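Local structure of NanS-p (6YP6) at residues 147-150 against 151-155. The protein is part of a carbohydrate esterase from a Shiga toxin-encoding phage and probably binds carbohydrate. Residues are numbered along the deposited sequence; the frame is centred on the assembly and turned at random.
Sequences AFDN and EWHTL
Asp149 meets both Glu151 and His153 through a single carboxylate oxygen, where the chain turns from strand 140-147 of one antiparallel sheet into strand 152-159 of the other. Its CG sits between the backbone N and the carbonyl carbon (chi1 67°), a rotamer that directs the carboxylate towards the residues that follow. There Asp149 OD1 accepts a hydrogen bond from the backbone N of Glu151 at 2.9 Å, the side-chain-to-backbone bond of an Asx turn. This amide reaches OD1 from well above the carboxylate plane, by 61°. The second donor, His153 NE2, lies 2.7 Å from Asp149 OD1 on its syn side and makes a nearly straight bond. The acid comes to the edge of the imidazole close to its plane, and the two flat groups are nearly coplanar (13° apart). Asp149 OD2 takes no part in these two bonds and lies 3.7 Å from Glu151 CG. Water also joins the turn: one molecule donates to Asp149 O (2.9 Å) and Glu151 O (2.7 Å). At Asn150, the backbone N donates to a second water, which in turn donates to Glu151 OE2, reached by a chain bent at chi2. Beyond the turn, His153 ND1 is hydrogen-bonded to Asp172. Bonds at both nitrogens, to Asp149 and Asp172, probably hold the buried imidazole against rotation, while the doubly bonded OD1 ties the conformation of the turn to that ring.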
loop_
_atom_site.group_PDB
_atom_site.type_symbol
_atom_site.label_atom_id
_atom_site.label_comp_id
_atom_site.label_asym_id
_atom_site.label_seq_id
_atom_site.Cartn_x
_atom_site.Cartn_y
_atom_site.Cartn_z
ATOM N N ALA A 147 7.671 -17.767 1.937
ATOM C CA ALA A 147 8.851 -17.784 1.088
ATOM C C ALA A 147 8.591 -16.951 -0.159
ATOM O O ALA A 147 7.543 -17.059 -0.793
ATOM C CB ALA A 147 9.181 -19.221 0.706
ATOM N N PHE A 148 9.569 -16.131 -0.520
ATOM C CA PHE A 148 9.414 -15.258 -1.671
ATOM C C PHE A 148 9.147 -16.058 -2.938
ATOM O O PHE A 148 9.753 -17.105 -3.176
ATOM C CB PHE A 148 10.683 -14.436 -1.866
ATOM C CG PHE A 148 10.657 -13.575 -3.086
ATOM C CD1 PHE A 148 9.922 -12.407 -3.103
ATOM C CD2 PHE A 148 11.344 -13.946 -4.225
ATOM C CE1 PHE A 148 9.894 -11.611 -4.225
ATOM C CE2 PHE A 148 11.322 -13.150 -5.348
ATOM C CZ PHE A 148 10.596 -11.973 -5.356
ATOM N N ASP A 149 8.256 -15.535 -3.774
ATOM C CA ASP A 149 7.932 -16.149 -5.047
ATOM C C ASP A 149 7.501 -15.055 -6.016
ATOM O O ASP A 149 7.489 -13.860 -5.689
ATOM C CB ASP A 149 6.889 -17.263 -4.884
ATOM C CG ASP A 149 5.526 -16.771 -4.448
ATOM O OD1 ASP A 149 5.150 -15.624 -4.760
ATOM O OD2 ASP A 149 4.820 -17.584 -3.802
ATOM N N ASN A 150 7.178 -15.476 -7.234
ATOM C CA ASN A 150 6.683 -14.590 -8.278
ATOM C C ASN A 150 5.206 -14.870 -8.590
ATOM O O ASN A 150 4.750 -14.683 -9.724
ATOM C CB ASN A 150 7.585 -14.668 -9.511
ATOM C CG ASN A 150 9.019 -14.039 -9.288
ATOM O OD1 ASN A 150 9.363 -13.524 -8.226
ATOM N ND2 ASN A 150 9.849 -14.108 -10.314
ATOM N N GLU A 151 4.442 -15.289 -7.587
ATOM C CA GLU A 151 3.017 -15.536 -7.727
ATOM C C GLU A 151 2.223 -14.286 -7.357
ATOM O O GLU A 151 2.732 -13.352 -6.737
ATOM C CB GLU A 151 2.584 -16.684 -6.808
ATOM C CG GLU A 151 3.268 -17.996 -7.085
ATOM C CD GLU A 151 2.984 -18.491 -8.475
ATOM O OE1 GLU A 151 1.797 -18.616 -8.827
ATOM O OE2 GLU A 151 3.951 -18.719 -9.228
ATOM N N TRP A 152 0.945 -14.296 -7.711
ATOM C CA TRP A 152 0.041 -13.258 -7.247
ATOM C C TRP A 152 -0.228 -13.397 -5.753
ATOM O O TRP A 152 -0.351 -14.506 -5.217
ATOM C CB TRP A 152 -1.284 -13.327 -8.017
ATOM C CG TRP A 152 -1.182 -12.827 -9.411
ATOM C CD1 TRP A 152 -1.036 -13.559 -10.549
ATOM C CD2 TRP A 152 -1.199 -11.457 -9.813
ATOM N NE1 TRP A 152 -0.964 -12.720 -11.643
ATOM C CE2 TRP A 152 -1.054 -11.424 -11.210
ATOM C CE3 TRP A 152 -1.308 -10.249 -9.122
ATOM C CZ2 TRP A 152 -1.022 -10.231 -11.926
ATOM C CZ3 TRP A 152 -1.270 -9.079 -9.838
ATOM C CH2 TRP A 152 -1.134 -9.073 -11.225
ATOM N N HIS A 153 -0.371 -12.242 -5.100
ATOM C CA HIS A 153 -0.713 -12.140 -3.690
ATOM C C HIS A 153 -1.738 -11.036 -3.500
ATOM O O HIS A 153 -1.853 -10.125 -4.327
ATOM C CB HIS A 153 0.528 -11.849 -2.838
ATOM C CG HIS A 153 1.523 -12.951 -2.904
ATOM N ND1 HIS A 153 1.397 -14.105 -2.168
ATOM C CD2 HIS A 153 2.606 -13.124 -3.693
ATOM C CE1 HIS A 153 2.377 -14.933 -2.489
ATOM N NE2 HIS A 153 3.135 -14.351 -3.397
ATOM N N THR A 154 -2.453 -11.111 -2.385
ATOM C CA THR A 154 -3.349 -10.048 -1.980
ATOM C C THR A 154 -2.966 -9.547 -0.599
ATOM O O THR A 154 -2.505 -10.308 0.263
ATOM C CB THR A 154 -4.822 -10.494 -1.991
ATOM O OG1 THR A 154 -5.019 -11.559 -1.055
ATOM C CG2 THR A 154 -5.231 -10.946 -3.374
ATOM N N LEU A 155 -3.172 -8.250 -0.395
ATOM C CA LEU A 155 -2.898 -7.621 0.883
ATOM C C LEU A 155 -4.032 -6.655 1.166
ATOM O O LEU A 155 -4.397 -5.868 0.292
ATOM C CB LEU A 155 -1.564 -6.867 0.824
ATOM C CG LEU A 155 -1.163 -6.101 2.083
ATOM C CD1 LEU A 155 -1.012 -7.028 3.267
ATOM C CD2 LEU A 155 0.144 -5.337 1.839
HETATM O O HOH W 1 5.085 -12.285 -5.821
HETATM O O HOH W 2 6.784 -18.245 -8.234
#